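PDB 3RE1: uroporphyrinogen-III synthetase from Pseudomonas syringae pv. tomato, which probably catalyses the cyclisation of the linear tetrapyrrole hydroxymethylbilane to uroporphyrinogen III, with release of water, in porphyrin biosynthesis. Local coordinates for residues 58-64 with 84-89; 96-100 with 127-133. All coordinates share one frame; numbering follows the deposited sequence.

The two contacts lie in series along the chain. The chain first runs through helix 54-62, then strand 69-72 and helix 75-88, where contact 1 closes a loop with 19 residues between its segments. It goes on into strand 97-99, and contact 2 closes a second loop when residues 127-133 come back against this strand. The loops neither nest nor cross. Contact 1 joins two consecutive helices, and contact 2 joins an inner strand of the mixed sheet to the start of helix 131-137. Their centres are about 21 Å apart. W97 links them: its ring packs on L64 and I85 of contact 1, while its neighbour F98 serves contact 2.

Contact 1: 58-64 with 84-89; sequences RSIIFEL and LIDEVW
Helix 54-62 packs here against the C-terminal end of helix 75-88, the helix that follows strand 69-72. The axes of the short segments cross at -76° and come within 9.9 Å. I61 lies at the centre. Its CG1 meets L84 CD2 at 3.7 Å, and its CG2 rests on V88 CG2. V88 CG1 comes in the plane of the F62 ring, at its edge, 3.6 Å from CD1. R58 is extended from CG to NE and reaches across to E87. R58 NH1 gives E87 OE2 a nearly straight hydrogen bond of 2.8 Å, part of a salt bridge, on the anti side of the carboxylate. V88 CG2 lies over one face of the same guanidinium, toward its rim. W89, the first residue past its helix, donates NE1 to I61 O at 3.0 Å. I61 O lies close to the indole plane, but NE1 sits well above the carbonyl plane. This bond helps hold the indole beside the end of helix 54-62, where W89 CZ2 meets L64 CB at 4.0 Å. I61 and L84 also touch strand 166-176. The contact thus joins two successive helices that pack beside the mixed sheet, in one of the two alpha/beta domains of the HemD fold.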
loop_
_atom_site.group_PDB
_atom_site.type_symbol
_atom_site.label_atom_id
_atom_site.label_comp_id
_atom_site.label_asym_id
_atom_site.label_seq_id
_atom_site.Cartn_x
_atom_site.Cartn_y
_atom_site.Cartn_z
ATOM N N ARG A 58 8.080 -21.807 -7.613
ATOM C CA ARG A 58 8.975 -21.657 -8.739
ATOM C C ARG A 58 8.332 -22.282 -9.961
ATOM O O ARG A 58 8.533 -21.834 -11.096
ATOM C CB ARG A 58 10.307 -22.334 -8.471
ATOM C CG ARG A 58 11.314 -22.051 -9.565
ATOM C CD ARG A 58 12.641 -22.746 -9.320
ATOM N NE ARG A 58 13.569 -22.471 -10.419
ATOM C CZ ARG A 58 14.145 -21.287 -10.651
ATOM N NH1 ARG A 58 13.909 -20.249 -9.859
ATOM N NH2 ARG A 58 14.957 -21.136 -11.695
ATOM N N SER A 59 7.552 -23.328 -9.719
ATOM C CA SER A 59 6.878 -24.035 -10.802
ATOM C C SER A 59 5.662 -23.260 -11.243
ATOM O O SER A 59 5.281 -23.310 -12.417
ATOM C CB SER A 59 6.449 -25.424 -10.349
ATOM O OG SER A 59 7.581 -26.209 -10.049
ATOM N N ILE A 60 5.035 -22.559 -10.300
ATOM C CA ILE A 60 3.886 -21.766 -10.661
ATOM C C ILE A 60 4.338 -20.691 -11.651
ATOM O O ILE A 60 3.642 -20.385 -12.615
ATOM C CB ILE A 60 3.165 -21.166 -9.433
ATOM C CG1 ILE A 60 2.222 -20.060 -9.887
ATOM C CG2 ILE A 60 4.142 -20.594 -8.450
ATOM C CD1 ILE A 60 1.138 -19.678 -8.877
ATOM N N ILE A 61 5.531 -20.151 -11.428
ATOM C CA ILE A 61 6.109 -19.175 -12.345
ATOM C C ILE A 61 6.282 -19.736 -13.753
ATOM O O ILE A 61 5.914 -19.099 -14.702
ATOM C CB ILE A 61 7.469 -18.677 -11.839
ATOM C CG1 ILE A 61 7.271 -17.644 -10.716
ATOM C CG2 ILE A 61 8.285 -18.078 -12.998
ATOM C CD1 ILE A 61 6.150 -17.869 -9.686
ATOM N N PHE A 62 6.830 -20.940 -13.881
ATOM C CA PHE A 62 6.976 -21.587 -15.189
ATOM C C PHE A 62 5.630 -21.887 -15.883
ATOM O O PHE A 62 5.522 -21.816 -17.119
ATOM C CB PHE A 62 7.781 -22.883 -15.050
ATOM C CG PHE A 62 8.110 -23.538 -16.365
ATOM C CD1 PHE A 62 9.288 -23.207 -17.039
ATOM C CD2 PHE A 62 7.241 -24.478 -16.946
ATOM C CE1 PHE A 62 9.622 -23.799 -18.258
ATOM C CE2 PHE A 62 7.555 -25.072 -18.172
ATOM C CZ PHE A 62 8.778 -24.732 -18.829
ATOM N N GLU A 63 4.603 -22.215 -15.098
ATOM C CA GLU A 63 3.288 -22.479 -15.684
ATOM C C GLU A 63 2.292 -21.319 -15.694
ATOM O O GLU A 63 1.099 -21.551 -15.744
ATOM C CB GLU A 63 2.655 -23.721 -15.048
ATOM C CG GLU A 63 3.268 -25.029 -15.582
ATOM C CD GLU A 63 2.536 -26.258 -15.091
ATOM O OE1 GLU A 63 1.511 -26.655 -15.720
ATOM O OE2 GLU A 63 2.986 -26.817 -14.060
ATOM N N LEU A 64 2.794 -20.083 -15.673
ATOM C CA LEU A 64 1.954 -18.871 -15.693
ATOM C C LEU A 64 0.866 -18.922 -16.730
ATOM O O LEU A 64 -0.163 -18.329 -16.552
ATOM C CB LEU A 64 2.783 -17.611 -15.944
ATOM C CG LEU A 64 3.502 -17.061 -14.733
ATOM C CD1 LEU A 64 4.274 -15.833 -15.148
ATOM C CD2 LEU A 64 2.548 -16.732 -13.640
ATOM N N LEU A 84 11.457 -12.755 -10.992
ATOM C CA LEU A 84 11.211 -14.189 -11.097
ATOM C C LEU A 84 11.012 -14.631 -12.562
ATOM O O LEU A 84 11.608 -15.618 -12.989
ATOM C CB LEU A 84 10.006 -14.566 -10.255
ATOM C CG LEU A 84 10.281 -15.364 -8.991
ATOM C CD1 LEU A 84 11.299 -14.707 -8.100
ATOM C CD2 LEU A 84 8.956 -15.466 -8.285
ATOM N N ILE A 85 10.185 -13.893 -13.306
ATOM C CA ILE A 85 9.974 -14.121 -14.715
ATOM C C ILE A 85 11.326 -14.157 -15.421
ATOM O O ILE A 85 11.672 -15.136 -16.075
ATOM C CB ILE A 85 9.122 -12.997 -15.342
ATOM C CG1 ILE A 85 7.660 -13.153 -14.936
ATOM C CG2 ILE A 85 9.171 -13.045 -16.840
ATOM C CD1 ILE A 85 7.331 -12.894 -13.479
ATOM N N ASP A 86 12.090 -13.084 -15.284
ATOM C CA ASP A 86 13.361 -12.961 -15.980
ATOM C C ASP A 86 14.292 -14.129 -15.710
ATOM O O ASP A 86 15.166 -14.449 -16.513
ATOM C CB ASP A 86 14.062 -11.679 -15.572
ATOM C CG ASP A 86 15.331 -11.464 -16.337
ATOM O OD1 ASP A 86 15.232 -11.098 -17.528
ATOM O OD2 ASP A 86 16.415 -11.662 -15.742
ATOM N N GLU A 87 14.099 -14.772 -14.576
ATOM C CA GLU A 87 14.946 -15.881 -14.228
ATOM C C GLU A 87 14.557 -17.171 -14.925
ATOM O O GLU A 87 15.431 -17.932 -15.334
ATOM C CB GLU A 87 14.901 -16.080 -12.732
ATOM C CG GLU A 87 15.733 -17.225 -12.212
ATOM C CD GLU A 87 15.986 -17.084 -10.720
ATOM O OE1 GLU A 87 16.860 -16.255 -10.339
ATOM O OE2 GLU A 87 15.298 -17.779 -9.925
ATOM N N VAL A 88 13.257 -17.420 -15.053
ATOM C CA VAL A 88 12.747 -18.670 -15.647
ATOM C C VAL A 88 12.332 -18.540 -17.123
ATOM O O VAL A 88 12.549 -19.446 -17.901
ATOM C CB VAL A 88 11.529 -19.223 -14.829
ATOM C CG1 VAL A 88 11.046 -20.564 -15.406
ATOM C CG2 VAL A 88 11.893 -19.386 -13.359
ATOM N N TRP A 89 11.727 -17.419 -17.487
ATOM C CA TRP A 89 11.318 -17.152 -18.859
ATOM C C TRP A 89 12.408 -16.491 -19.699
ATOM O O TRP A 89 12.771 -15.336 -19.448
ATOM C CB TRP A 89 10.090 -16.237 -18.866
ATOM C CG TRP A 89 8.893 -16.906 -18.329
ATOM C CD1 TRP A 89 8.705 -17.363 -17.060
ATOM C CD2 TRP A 89 7.723 -17.258 -19.059
ATOM N NE1 TRP A 89 7.500 -17.970 -16.962
ATOM C CE2 TRP A 89 6.874 -17.924 -18.173
ATOM C CE3 TRP A 89 7.318 -17.072 -20.375
ATOM C CZ2 TRP A 89 5.640 -18.416 -18.565
ATOM C CZ3 TRP A 89 6.096 -17.541 -20.755
ATOM C CH2 TRP A 89 5.274 -18.213 -19.864
#

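Contact 2: 96-100 with 127-133; sequences PWFSV and LLDHPRL
The F98 ring is the main bridge from strand 97-99 to the start of helix 131-137. F98 projects its CB toward the helix, and with CG anti to the carbonyl carbon (chi1 -52°) the ring reaches L133, R132 and H130. L133 CD1 lies over one face in a CH-pi contact, 3.7 Å from the ring centroid, displaced toward CE1. The L133 backbone N comes 3.5 Å from F98 CE2. R132 meets the rim instead: its CG is 3.6 Å from F98 CE2, with CB in the ring plane. H130, at the N-cap position, turns a ring face to the F98 edge. This offset edge-to-face pair has its planes at 78°, and F98 CD2 is 3.9 Å from H130 ND1. Nearer the strand's C-terminal end, L127 CD1 touches both F98 CB at 4.0 Å and S99 O at 3.6 Å. The R132 chain bends at chi2 (81°) and carries NH1 past P96, 3.8 Å from its CG. The guanidinium forms its salt bridge with D114, just before edge strand 115-116, and F98, H130 and R132 all touch S116 of that strand. No hydrogen bond joins the two segments. Their cohesion therefore rests on apolar and aromatic packing around F98, and the charge of R132 is probably balanced largely by D114, outside the two segments.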
loop_
_atom_site.group_PDB
_atom_site.type_symbol
_atom_site.label_atom_id
_atom_site.label_comp_id
_atom_site.label_asym_id
_atom_site.label_seq_id
_atom_site.Cartn_x
_atom_site.Cartn_y
_atom_site.Cartn_z
ATOM N N PRO A 96 -2.212 -11.589 -20.810
ATOM C CA PRO A 96 -2.724 -10.339 -20.230
ATOM C C PRO A 96 -2.319 -10.182 -18.786
ATOM O O PRO A 96 -2.447 -11.115 -17.988
ATOM C CB PRO A 96 -4.235 -10.475 -20.373
ATOM C CG PRO A 96 -4.414 -11.410 -21.531
ATOM C CD PRO A 96 -3.312 -12.413 -21.345
ATOM N N TRP A 97 -1.783 -9.006 -18.471
ATOM C CA TRP A 97 -1.343 -8.650 -17.130
ATOM C C TRP A 97 -2.027 -7.328 -16.809
ATOM O O TRP A 97 -2.197 -6.479 -17.695
ATOM C CB TRP A 97 0.181 -8.479 -17.089
ATOM C CG TRP A 97 0.945 -9.769 -16.953
ATOM C CD1 TRP A 97 0.839 -10.880 -17.746
ATOM C CD2 TRP A 97 1.932 -10.080 -15.961
ATOM N NE1 TRP A 97 1.677 -11.867 -17.285
ATOM C CE2 TRP A 97 2.368 -11.391 -16.204
ATOM C CE3 TRP A 97 2.481 -9.376 -14.892
ATOM C CZ2 TRP A 97 3.330 -12.022 -15.396
ATOM C CZ3 TRP A 97 3.443 -10.010 -14.089
ATOM C CH2 TRP A 97 3.846 -11.313 -14.345
ATOM N N PHE A 98 -2.415 -7.146 -15.547
ATOM C CA PHE A 98 -3.096 -5.933 -15.150
ATOM C C PHE A 98 -2.579 -5.399 -13.842
ATOM O O PHE A 98 -1.943 -6.138 -13.071
ATOM C CB PHE A 98 -4.600 -6.217 -15.060
ATOM C CG PHE A 98 -5.164 -6.860 -16.299
ATOM C CD1 PHE A 98 -5.087 -8.216 -16.478
ATOM C CD2 PHE A 98 -5.732 -6.095 -17.315
ATOM C CE1 PHE A 98 -5.598 -8.819 -17.633
ATOM C CE2 PHE A 98 -6.258 -6.710 -18.471
ATOM C CZ PHE A 98 -6.181 -8.064 -18.616
ATOM N N SER A 99 -2.881 -4.120 -13.586
ATOM C CA SER A 99 -2.558 -3.440 -12.309
ATOM C C SER A 99 -3.650 -2.443 -11.978
ATOM O O SER A 99 -4.431 -2.057 -12.852
ATOM C CB SER A 99 -1.236 -2.679 -12.426
ATOM O OG SER A 99 -1.240 -1.824 -13.568
ATOM N N VAL A 100 -3.698 -2.007 -10.724
ATOM C CA VAL A 100 -4.693 -1.019 -10.308
ATOM C C VAL A 100 -4.243 0.361 -10.778
ATOM O O VAL A 100 -4.992 1.073 -11.472
ATOM C CB VAL A 100 -4.881 -1.020 -8.781
ATOM C CG1 VAL A 100 -5.674 -2.258 -8.348
ATOM C CG2 VAL A 100 -3.510 -0.990 -8.082
ATOM N N LEU A 127 -11.063 -2.123 -11.880
ATOM C CA LEU A 127 -10.245 -3.024 -12.665
ATOM C C LEU A 127 -11.166 -4.100 -13.185
ATOM O O LEU A 127 -11.046 -4.569 -14.316
ATOM C CB LEU A 127 -9.146 -3.626 -11.785
ATOM C CG LEU A 127 -8.090 -4.512 -12.452
ATOM C CD1 LEU A 127 -7.481 -3.803 -13.635
ATOM C CD2 LEU A 127 -6.999 -4.940 -11.482
ATOM N N LEU A 128 -12.115 -4.460 -12.341
ATOM C CA LEU A 128 -13.094 -5.500 -12.629
ATOM C C LEU A 128 -13.863 -5.221 -13.903
ATOM O O LEU A 128 -14.281 -6.149 -14.598
ATOM C CB LEU A 128 -14.073 -5.594 -11.465
ATOM C CG LEU A 128 -14.655 -6.963 -11.157
ATOM C CD1 LEU A 128 -13.561 -7.870 -10.592
ATOM C CD2 LEU A 128 -15.834 -6.812 -10.172
ATOM N N ASP A 129 -14.051 -3.941 -14.208
ATOM C CA ASP A 129 -14.772 -3.549 -15.422
ATOM C C ASP A 129 -13.882 -3.328 -16.650
ATOM O O ASP A 129 -14.384 -3.007 -17.720
ATOM C CB ASP A 129 -15.586 -2.280 -15.159
ATOM C CG ASP A 129 -16.779 -2.532 -14.261
ATOM O OD1 ASP A 129 -16.617 -3.178 -13.187
ATOM O OD2 ASP A 129 -17.882 -2.067 -14.630
ATOM N N HIS A 130 -12.573 -3.488 -16.502
ATOM C CA HIS A 130 -11.657 -3.255 -17.599
ATOM C C HIS A 130 -11.895 -4.301 -18.687
ATOM O O HIS A 130 -11.659 -5.479 -18.466
ATOM C CB HIS A 130 -10.237 -3.352 -17.073
ATOM C CG HIS A 130 -9.193 -2.812 -17.999
ATOM N ND1 HIS A 130 -7.851 -2.810 -17.676
ATOM C CD2 HIS A 130 -9.283 -2.235 -19.217
ATOM C CE1 HIS A 130 -7.163 -2.253 -18.655
ATOM N NE2 HIS A 130 -8.009 -1.895 -19.605
ATOM N N PRO A 131 -12.361 -3.877 -19.878
ATOM C CA PRO A 131 -12.733 -4.766 -21.001
ATOM C C PRO A 131 -11.654 -5.801 -21.280
ATOM O O PRO A 131 -11.909 -7.005 -21.406
ATOM C CB PRO A 131 -12.869 -3.795 -22.169
ATOM C CG PRO A 131 -13.365 -2.546 -21.506
ATOM C CD PRO A 131 -12.544 -2.461 -20.243
ATOM N N ARG A 132 -10.439 -5.302 -21.373
ATOM C CA ARG A 132 -9.288 -6.124 -21.615
ATOM C C ARG A 132 -9.347 -7.313 -20.652
ATOM O O ARG A 132 -9.163 -8.461 -21.053
ATOM C CB ARG A 132 -8.054 -5.271 -21.358
ATOM C CG ARG A 132 -6.777 -5.828 -21.882
ATOM C CD ARG A 132 -6.570 -5.569 -23.351
ATOM N NE ARG A 132 -5.239 -6.045 -23.691
ATOM C CZ ARG A 132 -4.872 -7.321 -23.584
ATOM N NH1 ARG A 132 -5.745 -8.239 -23.162
ATOM N NH2 ARG A 132 -3.642 -7.691 -23.901
ATOM N N LEU A 133 -9.624 -7.024 -19.380
ATOM C CA LEU A 133 -9.682 -8.043 -18.348
ATOM C C LEU A 133 -10.897 -8.944 -18.510
ATOM O O LEU A 133 -10.798 -10.157 -18.367
ATOM C CB LEU A 133 -9.708 -7.393 -16.963
ATOM C CG LEU A 133 -9.729 -8.410 -15.810
ATOM C CD1 LEU A 133 -8.480 -9.294 -15.886
ATOM C CD2 LEU A 133 -9.847 -7.710 -14.457
#